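Protein mini spindles (Drosophila melanogaster, PDB 5VJC) probably binds tubulin through TOG domains built of HEAT repeats, and so promotes microtubule dynamics and formation of the mitotic spindle. Local coordinates at residues A[27-32]-A[138-143]; A[40-45]-A[92-97]; A[159-164]-A[195-200]; A[174-179]-A[189-194]. All coordinates share one frame; numbering follows the deposited sequence.

Read from the N terminus, the contacts of this all-helical HEAT-repeat array fall into two nested pairs. Interaction 1 closes the longest loop, laying the segment before helix 36-48 against the end of helix 131-142; interaction 2 lies inside that loop and pairs helix 36-48 with helix 89-99. The two meet where Trp29 NE1 reaches Thr97 OG1. Further on, interaction 3 ties helix 150-166 to helix 185-202, and interaction 4, nested within it, joins helix 169-178 to the same helix 185-202. A salt bridge from Arg161 to Glu194 unites this second pair, while Leu142 of helix 131-142 packs against both its members and Leu141 against helix 150-166. No loops cross.

Interaction 1: A[27-32]-A[138-143]; sequences LKWTFV and VPHLLL
Phe31 presents one face of its ring to the imidazole of His140. The nearest approach is Phe31 CE2 to His140 CE1, 3.3 Å, with that imidazole carbon standing above the phenyl plane toward its rim. The rings are not parallel: their planes make 34°, an oblique pairing. With the first torsion of Phe31 at 44°, CG lies between the backbone N and the carbonyl carbon, and the ring has His140 CE1 over one face while Phe31 CE1 lies over a face of the Trp29 indole. Trp29 meets the imidazole more steeply, at 71°, with Trp29 CD1 4.2 Å from His140 NE2. A water bridges the same two residues, donating a hydrogen bond to Trp29 O at 2.7 Å and lying 3.0 Å from His140 NE2. The other imidazole nitrogen, ND1, is bonded to Tyr101 OH, so both ring nitrogens are engaged and the ring's rotation is restrained. An alanine at Phe31 would remove the phenyl face, and His140 would probably be freer to shift. Phe38 adds its ring beside both Trp29 and Phe31. The result is an aromatic cluster that fastens an irregular N-terminal segment across the helices of a TOG domain's HEAT-repeat array.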
loop_
_atom_site.group_PDB
_atom_site.type_symbol
_atom_site.label_atom_id
_atom_site.label_comp_id
_atom_site.label_asym_id
_atom_site.label_seq_id
_atom_site.Cartn_x
_atom_site.Cartn_y
_atom_site.Cartn_z
ATOM N N LEU A 27 -16.923 -6.005 10.775
ATOM C CA LEU A 27 -16.068 -4.827 10.831
ATOM C C LEU A 27 -15.475 -4.496 9.474
ATOM O O LEU A 27 -15.000 -5.375 8.761
ATOM C CB LEU A 27 -14.937 -5.032 11.843
ATOM C CG LEU A 27 -15.420 -5.159 13.286
ATOM C CD1 LEU A 27 -14.311 -5.624 14.209
ATOM C CD2 LEU A 27 -15.974 -3.823 13.747
ATOM N N LYS A 28 -15.501 -3.221 9.114
ATOM C CA LYS A 28 -14.732 -2.785 7.967
ATOM C C LYS A 28 -13.239 -2.939 8.278
ATOM O O LYS A 28 -12.787 -2.614 9.380
ATOM C CB LYS A 28 -15.081 -1.346 7.607
ATOM C CG LYS A 28 -14.708 -0.973 6.195
ATOM C CD LYS A 28 -14.926 0.507 5.970
ATOM C CE LYS A 28 -14.272 0.965 4.676
ATOM N NZ LYS A 28 -13.959 2.422 4.753
ATOM N N TRP A 29 -12.481 -3.462 7.318
ATOM C CA TRP A 29 -11.061 -3.712 7.533
ATOM C C TRP A 29 -10.239 -2.435 7.475
ATOM O O TRP A 29 -9.531 -2.175 6.494
ATOM C CB TRP A 29 -10.525 -4.706 6.511
ATOM C CG TRP A 29 -9.238 -5.336 6.957
ATOM C CD1 TRP A 29 -7.962 -4.978 6.587
ATOM C CD2 TRP A 29 -9.098 -6.438 7.878
ATOM N NE1 TRP A 29 -7.047 -5.802 7.210
ATOM C CE2 TRP A 29 -7.719 -6.700 8.009
ATOM C CE3 TRP A 29 -10.015 -7.230 8.593
ATOM C CZ2 TRP A 29 -7.227 -7.727 8.826
ATOM C CZ3 TRP A 29 -9.518 -8.250 9.421
ATOM C CH2 TRP A 29 -8.138 -8.482 9.531
ATOM N N THR A 30 -10.330 -1.647 8.538
ATOM C CA THR A 30 -9.618 -0.379 8.639
ATOM C C THR A 30 -9.280 -0.135 10.099
ATOM O O THR A 30 -10.123 -0.343 10.974
ATOM C CB THR A 30 -10.452 0.803 8.093
ATOM O OG1 THR A 30 -9.818 2.034 8.453
ATOM C CG2 THR A 30 -11.851 0.794 8.686
ATOM N N PHE A 31 -8.044 0.272 10.368
ATOM C CA PHE A 31 -7.591 0.469 11.739
ATOM C C PHE A 31 -6.246 1.171 11.801
ATOM O O PHE A 31 -5.483 1.152 10.839
ATOM C CB PHE A 31 -7.485 -0.866 12.479
ATOM C CG PHE A 31 -6.843 -1.957 11.668
ATOM C CD1 PHE A 31 -7.626 -2.915 11.027
ATOM C CD2 PHE A 31 -5.464 -2.026 11.544
ATOM C CE1 PHE A 31 -7.046 -3.935 10.288
ATOM C CE2 PHE A 31 -4.878 -3.031 10.797
ATOM C CZ PHE A 31 -5.672 -3.990 10.167
ATOM N N VAL A 32 -5.970 1.782 12.948
ATOM C CA VAL A 32 -4.667 2.358 13.227
ATOM C C VAL A 32 -3.705 1.230 13.550
ATOM O O VAL A 32 -2.647 1.096 12.947
ATOM C CB VAL A 32 -4.720 3.350 14.409
ATOM C CG1 VAL A 32 -3.312 3.689 14.887
ATOM C CG2 VAL A 32 -5.481 4.608 14.021
ATOM N N VAL A 138 -4.044 -1.347 0.656
ATOM C CA VAL A 138 -3.073 -0.302 0.312
ATOM C C VAL A 138 -2.608 0.615 1.465
ATOM O O VAL A 138 -1.418 0.868 1.561
ATOM C CB VAL A 138 -3.622 0.562 -0.839
ATOM C CG1 VAL A 138 -2.619 1.658 -1.261
ATOM C CG2 VAL A 138 -3.981 -0.338 -2.013
ATOM N N PRO A 139 -3.522 1.102 2.344
ATOM C CA PRO A 139 -3.041 1.978 3.429
ATOM C C PRO A 139 -2.013 1.290 4.321
ATOM O O PRO A 139 -1.057 1.922 4.794
ATOM C CB PRO A 139 -4.308 2.293 4.242
ATOM C CG PRO A 139 -5.425 1.987 3.355
ATOM C CD PRO A 139 -4.986 0.967 2.358
ATOM N N HIS A 140 -2.224 -0.010 4.530
ATOM C CA HIS A 140 -1.379 -0.792 5.395
ATOM C C HIS A 140 -0.066 -1.110 4.721
ATOM O O HIS A 140 0.990 -1.094 5.369
ATOM C CB HIS A 140 -2.097 -2.077 5.823
ATOM C CG HIS A 140 -3.408 -1.820 6.484
ATOM N ND1 HIS A 140 -3.505 -1.318 7.764
ATOM C CD2 HIS A 140 -4.677 -1.947 6.025
ATOM C CE1 HIS A 140 -4.783 -1.176 8.076
ATOM N NE2 HIS A 140 -5.515 -1.549 7.039
ATOM N N LEU A 141 -0.129 -1.418 3.429
ATOM C CA LEU A 141 1.093 -1.608 2.663
ATOM C C LEU A 141 1.939 -0.336 2.701
ATOM O O LEU A 141 3.127 -0.391 2.977
ATOM C CB LEU A 141 0.768 -1.981 1.220
ATOM C CG LEU A 141 1.867 -1.922 0.169
ATOM C CD1 LEU A 141 2.858 -3.071 0.378
ATOM C CD2 LEU A 141 1.222 -1.943 -1.288
ATOM N N LEU A 142 1.303 0.806 2.450
ATOM C CA LEU A 142 2.018 2.077 2.383
ATOM C C LEU A 142 2.730 2.441 3.682
ATOM O O LEU A 142 3.744 3.140 3.653
ATOM C CB LEU A 142 1.070 3.202 1.991
ATOM C CG LEU A 142 1.003 3.432 0.483
ATOM C CD1 LEU A 142 -0.276 4.168 0.138
ATOM C CD2 LEU A 142 2.221 4.240 0.026
ATOM N N LEU A 143 2.195 1.973 4.810
ATOM C CA LEU A 143 2.829 2.155 6.113
ATOM C C LEU A 143 4.269 1.689 6.143
ATOM O O LEU A 143 5.069 2.223 6.892
ATOM C CB LEU A 143 2.056 1.411 7.209
ATOM C CG LEU A 143 0.831 2.145 7.759
ATOM C CD1 LEU A 143 0.264 1.349 8.920
ATOM C CD2 LEU A 143 1.174 3.579 8.200
HETATM O O HOH W 1 -7.765 -0.434 5.388
#

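Interaction 2: A[40-45]-A[92-97]; sequences ELLRDQ and ILKWLT
The indole of Trp95 meets Leu42 at its edge, where CD2 of the leucine lies near the ring plane; the closer touch is to the root of the residue, Leu42 CD2 to Trp95 CA at 3.6 Å. The indole itself leads away toward helix 64-77, where His67, Val70 and Ile71 pack on it, and its NE1 is bonded to Met59 O. In the other flat group, the amide of Gln45, OE1 takes a weak hydrogen bond from Lys94 NZ at 3.4 Å, while NE2 donates to a water at 2.9 Å that Lys94 NZ also reaches weakly. Segments 40-45 and 92-97, on helices 36-48 and 89-99, run nearly antiparallel, at 151°, and their axes come within 10.7 Å, a side-by-side packing in the helical array of this TOG domain. Leu42 fills the space between them: chi1 of -178° swings CG away from the backbone N, and its two methyls part over neighbouring residues, CD1 on Lys94 CB at 3.7 Å and CD2 on Trp95. Shortened to an alanine, Leu42 would lose both methyls, and Lys94 and Trp95 would probably be left without this apolar neighbour. Lys94 extends fully from CG, passing Leu42 CD1 and crossing the Gln45 side chain at about a right angle.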
loop_
_atom_site.group_PDB
_atom_site.type_symbol
_atom_site.label_atom_id
_atom_site.label_comp_id
_atom_site.label_asym_id
_atom_site.label_seq_id
_atom_site.Cartn_x
_atom_site.Cartn_y
_atom_site.Cartn_z
ATOM N N GLU A 40 -9.899 -12.184 14.985
ATOM C CA GLU A 40 -10.998 -13.152 15.130
ATOM C C GLU A 40 -11.940 -13.137 13.937
ATOM O O GLU A 40 -12.367 -14.189 13.461
ATOM C CB GLU A 40 -11.785 -12.896 16.421
ATOM C CG GLU A 40 -10.982 -13.230 17.678
ATOM C CD GLU A 40 -10.182 -14.520 17.510
ATOM O OE1 GLU A 40 -10.809 -15.572 17.231
ATOM O OE2 GLU A 40 -8.929 -14.473 17.624
ATOM N N LEU A 41 -12.265 -11.948 13.448
ATOM C CA LEU A 41 -13.051 -11.835 12.210
ATOM C C LEU A 41 -12.371 -12.550 11.038
ATOM O O LEU A 41 -12.986 -13.363 10.338
ATOM C CB LEU A 41 -13.277 -10.361 11.862
ATOM C CG LEU A 41 -13.802 -10.101 10.449
ATOM C CD1 LEU A 41 -15.228 -10.642 10.332
ATOM C CD2 LEU A 41 -13.755 -8.623 10.151
ATOM N N LEU A 42 -11.098 -12.253 10.806
ATOM C CA LEU A 42 -10.401 -12.877 9.677
ATOM C C LEU A 42 -10.350 -14.413 9.822
ATOM O O LEU A 42 -10.507 -15.154 8.839
ATOM C CB LEU A 42 -8.976 -12.330 9.536
ATOM C CG LEU A 42 -8.192 -12.889 8.353
ATOM C CD1 LEU A 42 -8.885 -12.531 7.029
ATOM C CD2 LEU A 42 -6.747 -12.352 8.369
ATOM N N ARG A 43 -10.092 -14.887 11.030
ATOM C CA ARG A 43 -10.032 -16.325 11.229
ATOM C C ARG A 43 -11.421 -16.958 10.988
ATOM O O ARG A 43 -11.533 -17.987 10.333
ATOM C CB ARG A 43 -9.512 -16.662 12.630
ATOM C CG ARG A 43 -9.298 -18.167 12.816
ATOM C CD ARG A 43 -8.723 -18.559 14.202
ATOM N NE ARG A 43 -8.415 -19.991 14.181
ATOM C CZ ARG A 43 -7.317 -20.547 14.694
ATOM N NH1 ARG A 43 -6.405 -19.794 15.310
ATOM N NH2 ARG A 43 -7.139 -21.865 14.597
ATOM N N ASP A 44 -12.467 -16.315 11.499
ATOM C CA ASP A 44 -13.853 -16.731 11.218
ATOM C C ASP A 44 -14.132 -16.845 9.719
ATOM O O ASP A 44 -14.643 -17.865 9.241
ATOM C CB ASP A 44 -14.834 -15.741 11.848
ATOM C CG ASP A 44 -15.046 -15.996 13.341
ATOM O OD1 ASP A 44 -14.375 -16.899 13.881
ATOM O OD2 ASP A 44 -15.870 -15.291 13.977
ATOM N N GLN A 45 -13.777 -15.800 8.971
ATOM C CA GLN A 45 -14.017 -15.776 7.531
ATOM C C GLN A 45 -13.218 -16.834 6.796
ATOM O O GLN A 45 -13.697 -17.400 5.819
ATOM C CB GLN A 45 -13.691 -14.403 6.945
ATOM C CG GLN A 45 -14.688 -13.319 7.343
ATOM C CD GLN A 45 -14.336 -11.989 6.719
ATOM O OE1 GLN A 45 -13.151 -11.642 6.599
ATOM N NE2 GLN A 45 -15.350 -11.244 6.292
ATOM N N ILE A 92 -6.323 -13.286 1.904
ATOM C CA ILE A 92 -4.857 -13.338 1.904
ATOM C C ILE A 92 -4.259 -11.934 2.050
ATOM O O ILE A 92 -3.278 -11.756 2.786
ATOM C CB ILE A 92 -4.306 -14.001 0.631
ATOM C CG1 ILE A 92 -4.743 -15.473 0.560
ATOM C CG2 ILE A 92 -2.791 -13.922 0.595
ATOM C CD1 ILE A 92 -4.439 -16.255 1.816
ATOM N N LEU A 93 -4.848 -10.948 1.366
ATOM C CA LEU A 93 -4.402 -9.564 1.511
ATOM C C LEU A 93 -4.579 -9.117 2.961
ATOM O O LEU A 93 -3.663 -8.515 3.536
ATOM C CB LEU A 93 -5.145 -8.613 0.550
ATOM C CG LEU A 93 -4.861 -8.818 -0.951
ATOM C CD1 LEU A 93 -5.704 -7.894 -1.816
ATOM C CD2 LEU A 93 -3.335 -8.639 -1.284
ATOM N N LYS A 94 -5.738 -9.427 3.555
ATOM C CA LYS A 94 -5.989 -9.091 4.964
ATOM C C LYS A 94 -4.967 -9.719 5.892
ATOM O O LYS A 94 -4.499 -9.069 6.835
ATOM C CB LYS A 94 -7.388 -9.526 5.407
ATOM C CG LYS A 94 -8.512 -8.631 4.906
ATOM C CD LYS A 94 -9.897 -9.180 5.296
ATOM C CE LYS A 94 -10.984 -8.197 4.871
ATOM N NZ LYS A 94 -12.351 -8.662 5.260
ATOM N N TRP A 95 -4.633 -10.980 5.648
ATOM C CA TRP A 95 -3.684 -11.670 6.528
ATOM C C TRP A 95 -2.306 -10.989 6.445
ATOM O O TRP A 95 -1.610 -10.860 7.442
ATOM C CB TRP A 95 -3.552 -13.157 6.171
ATOM C CG TRP A 95 -2.545 -13.869 7.045
ATOM C CD1 TRP A 95 -2.699 -14.218 8.361
ATOM C CD2 TRP A 95 -1.222 -14.291 6.673
ATOM N NE1 TRP A 95 -1.554 -14.832 8.826
ATOM C CE2 TRP A 95 -0.639 -14.896 7.809
ATOM C CE3 TRP A 95 -0.479 -14.231 5.486
ATOM C CZ2 TRP A 95 0.650 -15.418 7.796
ATOM C CZ3 TRP A 95 0.811 -14.753 5.478
ATOM C CH2 TRP A 95 1.359 -15.338 6.620
ATOM N N LEU A 96 -1.932 -10.544 5.255
ATOM C CA LEU A 96 -0.644 -9.874 5.114
ATOM C C LEU A 96 -0.668 -8.501 5.798
ATOM O O LEU A 96 0.322 -8.118 6.412
ATOM C CB LEU A 96 -0.247 -9.777 3.636
ATOM C CG LEU A 96 0.054 -11.201 3.141
ATOM C CD1 LEU A 96 -0.059 -11.319 1.640
ATOM C CD2 LEU A 96 1.446 -11.678 3.660
ATOM N N THR A 97 -1.792 -7.790 5.748
ATOM C CA THR A 97 -1.867 -6.492 6.417
ATOM C C THR A 97 -1.621 -6.650 7.927
ATOM O O THR A 97 -1.049 -5.754 8.554
ATOM C CB THR A 97 -3.222 -5.755 6.202
ATOM O OG1 THR A 97 -4.285 -6.438 6.881
ATOM C CG2 THR A 97 -3.554 -5.585 4.692
HETATM O O HOH W 2 -15.311 -8.916 4.563
#

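Interaction 3: A[159-164]-A[195-200]; sequences VLRQVI and LTFLIE
Helices 159-164 and 195-200 run in roughly the same direction, 35° apart, with axes separated by 12.6 Å. At that spacing the backbones stay well apart, the nearest CA atoms being those of Arg161 and Leu198 at 9.3 Å, and long side chains must span the interval. Arg161 does so by extending from CG to NE and laying its guanidinium flat on the ring of Phe197. The two planes differ by 3°, and Arg161 CZ sits 3.5 Å from the ring centroid, almost straight above it: a stacked cation-pi pair. It links two helices of the HEAT-repeat array of this TOG domain. Arg161 CD adds a CH-pi contact over the same face. The NH2 group also forms a salt bridge with Glu194, one turn before Phe197, which would fix the guanidinium's rotation. CD1 of Ile164 comes to the ring's edge and touches Leu198 CD2 at 4.2 Å. Around this stacked pair, helix 169-178 packs on both partner helices through Val172 and Val176, helices 105-124 and 131-142 lie against helix 150-166, and helix 224-241 covers Thr196 and Ile199.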
loop_
_atom_site.group_PDB
_atom_site.type_symbol
_atom_site.label_atom_id
_atom_site.label_comp_id
_atom_site.label_asym_id
_atom_site.label_seq_id
_atom_site.Cartn_x
_atom_site.Cartn_y
_atom_site.Cartn_z
ATOM N N VAL A 159 5.438 -3.755 -5.141
ATOM C CA VAL A 159 4.029 -4.148 -4.997
ATOM C C VAL A 159 3.117 -2.961 -5.272
ATOM O O VAL A 159 2.156 -3.079 -6.005
ATOM C CB VAL A 159 3.755 -4.711 -3.567
ATOM C CG1 VAL A 159 2.229 -4.974 -3.336
ATOM C CG2 VAL A 159 4.579 -5.972 -3.322
ATOM N N LEU A 160 3.411 -1.807 -4.678
ATOM C CA LEU A 160 2.550 -0.647 -4.889
ATOM C C LEU A 160 2.442 -0.311 -6.387
ATOM O O LEU A 160 1.366 0.053 -6.903
ATOM C CB LEU A 160 3.066 0.565 -4.113
ATOM C CG LEU A 160 2.114 1.771 -4.071
ATOM C CD1 LEU A 160 0.928 1.540 -3.119
ATOM C CD2 LEU A 160 2.846 3.040 -3.687
ATOM N N ARG A 161 3.538 -0.506 -7.110
ATOM C CA ARG A 161 3.526 -0.132 -8.524
ATOM C C ARG A 161 2.901 -1.199 -9.405
ATOM O O ARG A 161 2.659 -0.962 -10.588
ATOM C CB ARG A 161 4.938 0.206 -8.972
ATOM C CG ARG A 161 5.368 1.537 -8.361
ATOM C CD ARG A 161 6.819 1.879 -8.659
ATOM N NE ARG A 161 7.221 3.063 -7.910
ATOM C CZ ARG A 161 8.379 3.696 -8.076
ATOM N NH1 ARG A 161 9.241 3.277 -8.998
ATOM N NH2 ARG A 161 8.653 4.771 -7.340
ATOM N N GLN A 162 2.589 -2.345 -8.806
ATOM C CA GLN A 162 1.695 -3.313 -9.417
ATOM C C GLN A 162 0.231 -3.024 -9.078
ATOM O O GLN A 162 -0.629 -3.189 -9.918
ATOM C CB GLN A 162 2.032 -4.723 -8.956
ATOM C CG GLN A 162 3.378 -5.225 -9.423
ATOM C CD GLN A 162 3.652 -6.566 -8.826
ATOM O OE1 GLN A 162 3.710 -6.707 -7.588
ATOM N NE2 GLN A 162 3.757 -7.583 -9.682
ATOM N N VAL A 163 -0.036 -2.628 -7.833
ATOM C CA VAL A 163 -1.404 -2.341 -7.411
ATOM C C VAL A 163 -2.069 -1.306 -8.315
ATOM O O VAL A 163 -3.243 -1.457 -8.688
ATOM C CB VAL A 163 -1.447 -1.854 -5.954
ATOM C CG1 VAL A 163 -2.853 -1.410 -5.581
ATOM C CG2 VAL A 163 -0.983 -2.977 -5.009
ATOM N N ILE A 164 -1.326 -0.263 -8.694
ATOM C CA ILE A 164 -1.912 0.803 -9.491
ATOM C C ILE A 164 -2.317 0.321 -10.880
ATOM O O ILE A 164 -3.052 1.004 -11.557
ATOM C CB ILE A 164 -0.962 2.011 -9.674
ATOM C CG1 ILE A 164 0.314 1.573 -10.399
ATOM C CG2 ILE A 164 -0.648 2.637 -8.341
ATOM C CD1 ILE A 164 1.452 2.578 -10.297
ATOM N N LEU A 195 4.956 10.266 -4.628
ATOM C CA LEU A 195 4.099 11.237 -5.291
ATOM C C LEU A 195 4.777 11.755 -6.565
ATOM O O LEU A 195 4.130 11.910 -7.603
ATOM C CB LEU A 195 3.745 12.393 -4.352
ATOM C CG LEU A 195 2.851 11.996 -3.154
ATOM C CD1 LEU A 195 2.837 13.062 -2.052
ATOM C CD2 LEU A 195 1.408 11.651 -3.605
ATOM N N THR A 196 6.080 11.988 -6.482
ATOM C CA THR A 196 6.854 12.464 -7.628
ATOM C C THR A 196 6.809 11.427 -8.754
ATOM O O THR A 196 6.590 11.774 -9.921
ATOM C CB THR A 196 8.321 12.756 -7.240
ATOM O OG1 THR A 196 8.359 13.664 -6.134
ATOM C CG2 THR A 196 9.113 13.351 -8.428
ATOM N N PHE A 197 7.002 10.155 -8.402
ATOM C CA PHE A 197 6.929 9.094 -9.401
ATOM C C PHE A 197 5.547 9.062 -10.064
ATOM O O PHE A 197 5.425 8.987 -11.292
ATOM C CB PHE A 197 7.260 7.729 -8.780
ATOM C CG PHE A 197 6.867 6.561 -9.651
ATOM C CD1 PHE A 197 7.712 6.119 -10.663
ATOM C CD2 PHE A 197 5.651 5.924 -9.473
ATOM C CE1 PHE A 197 7.340 5.051 -11.470
ATOM C CE2 PHE A 197 5.279 4.857 -10.276
ATOM C CZ PHE A 197 6.133 4.420 -11.268
ATOM N N LEU A 198 4.503 9.142 -9.253
ATOM C CA LEU A 198 3.140 9.080 -9.767
ATOM C C LEU A 198 2.791 10.275 -10.657
ATOM O O LEU A 198 2.100 10.130 -11.675
ATOM C CB LEU A 198 2.144 9.002 -8.602
ATOM C CG LEU A 198 2.147 7.667 -7.865
ATOM C CD1 LEU A 198 1.246 7.773 -6.637
ATOM C CD2 LEU A 198 1.701 6.543 -8.810
ATOM N N ILE A 199 3.247 11.456 -10.263
ATOM C CA ILE A 199 2.990 12.665 -11.058
ATOM C C ILE A 199 3.750 12.619 -12.398
ATOM O O ILE A 199 3.201 12.959 -13.429
ATOM C CB ILE A 199 3.376 13.934 -10.276
ATOM C CG1 ILE A 199 2.427 14.112 -9.087
ATOM C CG2 ILE A 199 3.300 15.180 -11.175
ATOM C CD1 ILE A 199 2.844 15.216 -8.161
ATOM N N GLU A 200 5.008 12.184 -12.371
ATOM C CA GLU A 200 5.762 11.965 -13.608
ATOM C C GLU A 200 5.109 10.913 -14.525
ATOM O O GLU A 200 5.182 11.007 -15.759
ATOM C CB GLU A 200 7.202 11.552 -13.273
ATOM C CG GLU A 200 8.197 11.865 -14.374
ATOM C CD GLU A 200 9.566 11.239 -14.132
ATOM O OE1 GLU A 200 9.660 10.296 -13.321
ATOM O OE2 GLU A 200 10.554 11.695 -14.753
#

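Interaction 4: A[174-179]-A[189-194]; sequences GYVMEG and TECLDE
Val176 and Cys191 form the centre of a helix-to-helix packing between two successive helices of the HEAT-repeat array, 169-178 and 185-202, joined by a short connection. Their CA atoms are only 5.8 Å apart, a close approach consistent with the lack of a side chain at Gly179 and the small one at Cys191.

Apolar contact comes first. Val176 turns its CG1 branch anti to the backbone N (chi1 176°), which brings that methyl across to Cys191 CB at 3.9 Å and to Glu194 CB at 4.1 Å. The same methyl presses on the backbone, standing 3.4 Å from Cys191 O. Val176 also meets Leu142 of helix 131-142, so this valine is shared between two helices, and Leu195 packs on its CG1 as well.

Polar groups are settled beyond the interface. Glu194 offers only its CB and bends at chi2, carrying the carboxylate away to form a salt bridge with Arg161 of helix 150-166; its buried charge is thereby likely to be balanced.

Sulfur packing completes the contact. Cys191 SG sits against the backbone of segment 174-179, 3.8 Å from Val176 O. At Gly179 a side-chain carbon would collide with the sulfur, and the glycine CA comes within 3.7 Å of Cys191 SG.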
loop_
_atom_site.group_PDB
_atom_site.type_symbol
_atom_site.label_atom_id
_atom_site.label_comp_id
_atom_site.label_asym_id
_atom_site.label_seq_id
_atom_site.Cartn_x
_atom_site.Cartn_y
_atom_site.Cartn_z
ATOM N N GLY A 174 -4.244 9.196 -3.556
ATOM C CA GLY A 174 -4.874 9.584 -2.306
ATOM C C GLY A 174 -4.278 8.906 -1.075
ATOM O O GLY A 174 -3.999 9.573 -0.084
ATOM N N TYR A 175 -4.090 7.589 -1.120
ATOM C CA TYR A 175 -3.471 6.878 0.017
ATOM C C TYR A 175 -2.025 7.300 0.282
ATOM O O TYR A 175 -1.595 7.409 1.433
ATOM C CB TYR A 175 -3.525 5.373 -0.210
ATOM C CG TYR A 175 -4.917 4.797 -0.040
ATOM C CD1 TYR A 175 -5.615 4.968 1.153
ATOM C CD2 TYR A 175 -5.521 4.079 -1.053
ATOM C CE1 TYR A 175 -6.899 4.441 1.326
ATOM C CE2 TYR A 175 -6.797 3.544 -0.893
ATOM C CZ TYR A 175 -7.479 3.733 0.305
ATOM O OH TYR A 175 -8.735 3.205 0.484
ATOM N N VAL A 176 -1.268 7.543 -0.781
ATOM C CA VAL A 176 0.085 8.041 -0.619
ATOM C C VAL A 176 0.090 9.416 0.024
ATOM O O VAL A 176 0.912 9.673 0.926
ATOM C CB VAL A 176 0.841 8.112 -1.960
ATOM C CG1 VAL A 176 2.241 8.744 -1.725
ATOM C CG2 VAL A 176 0.979 6.709 -2.523
ATOM N N MET A 177 -0.819 10.286 -0.434
ATOM C CA MET A 177 -1.005 11.618 0.157
ATOM C C MET A 177 -1.185 11.569 1.701
ATOM O O MET A 177 -0.715 12.458 2.418
ATOM C CB MET A 177 -2.216 12.329 -0.472
ATOM C CG MET A 177 -1.962 12.952 -1.860
ATOM S SD MET A 177 -0.647 14.222 -1.868
ATOM C CE MET A 177 -1.395 15.494 -0.854
ATOM N N GLU A 178 -1.858 10.536 2.201
ATOM C CA GLU A 178 -2.109 10.420 3.651
ATOM C C GLU A 178 -0.817 10.261 4.405
ATOM O O GLU A 178 -0.715 10.660 5.565
ATOM C CB GLU A 178 -3.026 9.239 3.970
ATOM C CG GLU A 178 -4.458 9.445 3.553
ATOM C CD GLU A 178 -5.047 10.725 4.137
ATOM O OE1 GLU A 178 -4.964 10.916 5.373
ATOM O OE2 GLU A 178 -5.571 11.553 3.353
ATOM N N GLY A 179 0.185 9.707 3.719
ATOM C CA GLY A 179 1.494 9.479 4.295
ATOM C C GLY A 179 2.218 10.758 4.662
ATOM O O GLY A 179 3.138 10.723 5.465
ATOM N N THR A 189 9.190 11.347 3.752
ATOM C CA THR A 189 10.133 11.412 2.639
ATOM C C THR A 189 9.798 10.423 1.515
ATOM O O THR A 189 9.779 10.798 0.339
ATOM C CB THR A 189 11.565 11.149 3.109
ATOM O OG1 THR A 189 11.882 12.063 4.167
ATOM C CG2 THR A 189 12.554 11.324 1.959
ATOM N N GLU A 190 9.542 9.169 1.870
ATOM C CA GLU A 190 9.309 8.142 0.855
ATOM C C GLU A 190 7.967 8.344 0.157
ATOM O O GLU A 190 7.845 8.112 -1.051
ATOM C CB GLU A 190 9.390 6.736 1.476
ATOM C CG GLU A 190 10.804 6.340 1.940
ATOM C CD GLU A 190 11.797 6.195 0.776
ATOM O OE1 GLU A 190 11.351 6.182 -0.390
ATOM O OE2 GLU A 190 13.015 6.091 1.033
ATOM N N CYS A 191 6.966 8.817 0.898
ATOM C CA CYS A 191 5.686 9.123 0.274
ATOM C C CYS A 191 5.841 10.291 -0.691
ATOM O O CYS A 191 5.298 10.255 -1.793
ATOM C CB CYS A 191 4.603 9.409 1.324
ATOM S SG CYS A 191 3.989 7.896 2.138
ATOM N N LEU A 192 6.604 11.313 -0.307
ATOM C CA LEU A 192 6.864 12.417 -1.242
ATOM C C LEU A 192 7.535 11.954 -2.551
ATOM O O LEU A 192 7.085 12.328 -3.636
ATOM C CB LEU A 192 7.717 13.493 -0.572
ATOM C CG LEU A 192 6.954 14.372 0.423
ATOM C CD1 LEU A 192 7.924 15.077 1.408
ATOM C CD2 LEU A 192 6.054 15.372 -0.311
ATOM N N ASP A 193 8.584 11.134 -2.451
ATOM C CA ASP A 193 9.225 10.535 -3.629
ATOM C C ASP A 193 8.227 9.708 -4.472
ATOM O O ASP A 193 8.289 9.701 -5.702
ATOM C CB ASP A 193 10.414 9.637 -3.217
ATOM C CG ASP A 193 11.618 10.433 -2.693
ATOM O OD1 ASP A 193 11.629 11.674 -2.808
ATOM O OD2 ASP A 193 12.559 9.803 -2.161
ATOM N N GLU A 194 7.310 9.008 -3.817
ATOM C CA GLU A 194 6.317 8.240 -4.554
ATOM C C GLU A 194 5.347 9.171 -5.278
ATOM O O GLU A 194 4.973 8.921 -6.427
ATOM C CB GLU A 194 5.570 7.278 -3.615
ATOM C CG GLU A 194 4.850 6.147 -4.371
ATOM C CD GLU A 194 5.809 5.228 -5.136
ATOM O OE1 GLU A 194 7.043 5.270 -4.896
ATOM O OE2 GLU A 194 5.327 4.427 -5.955
#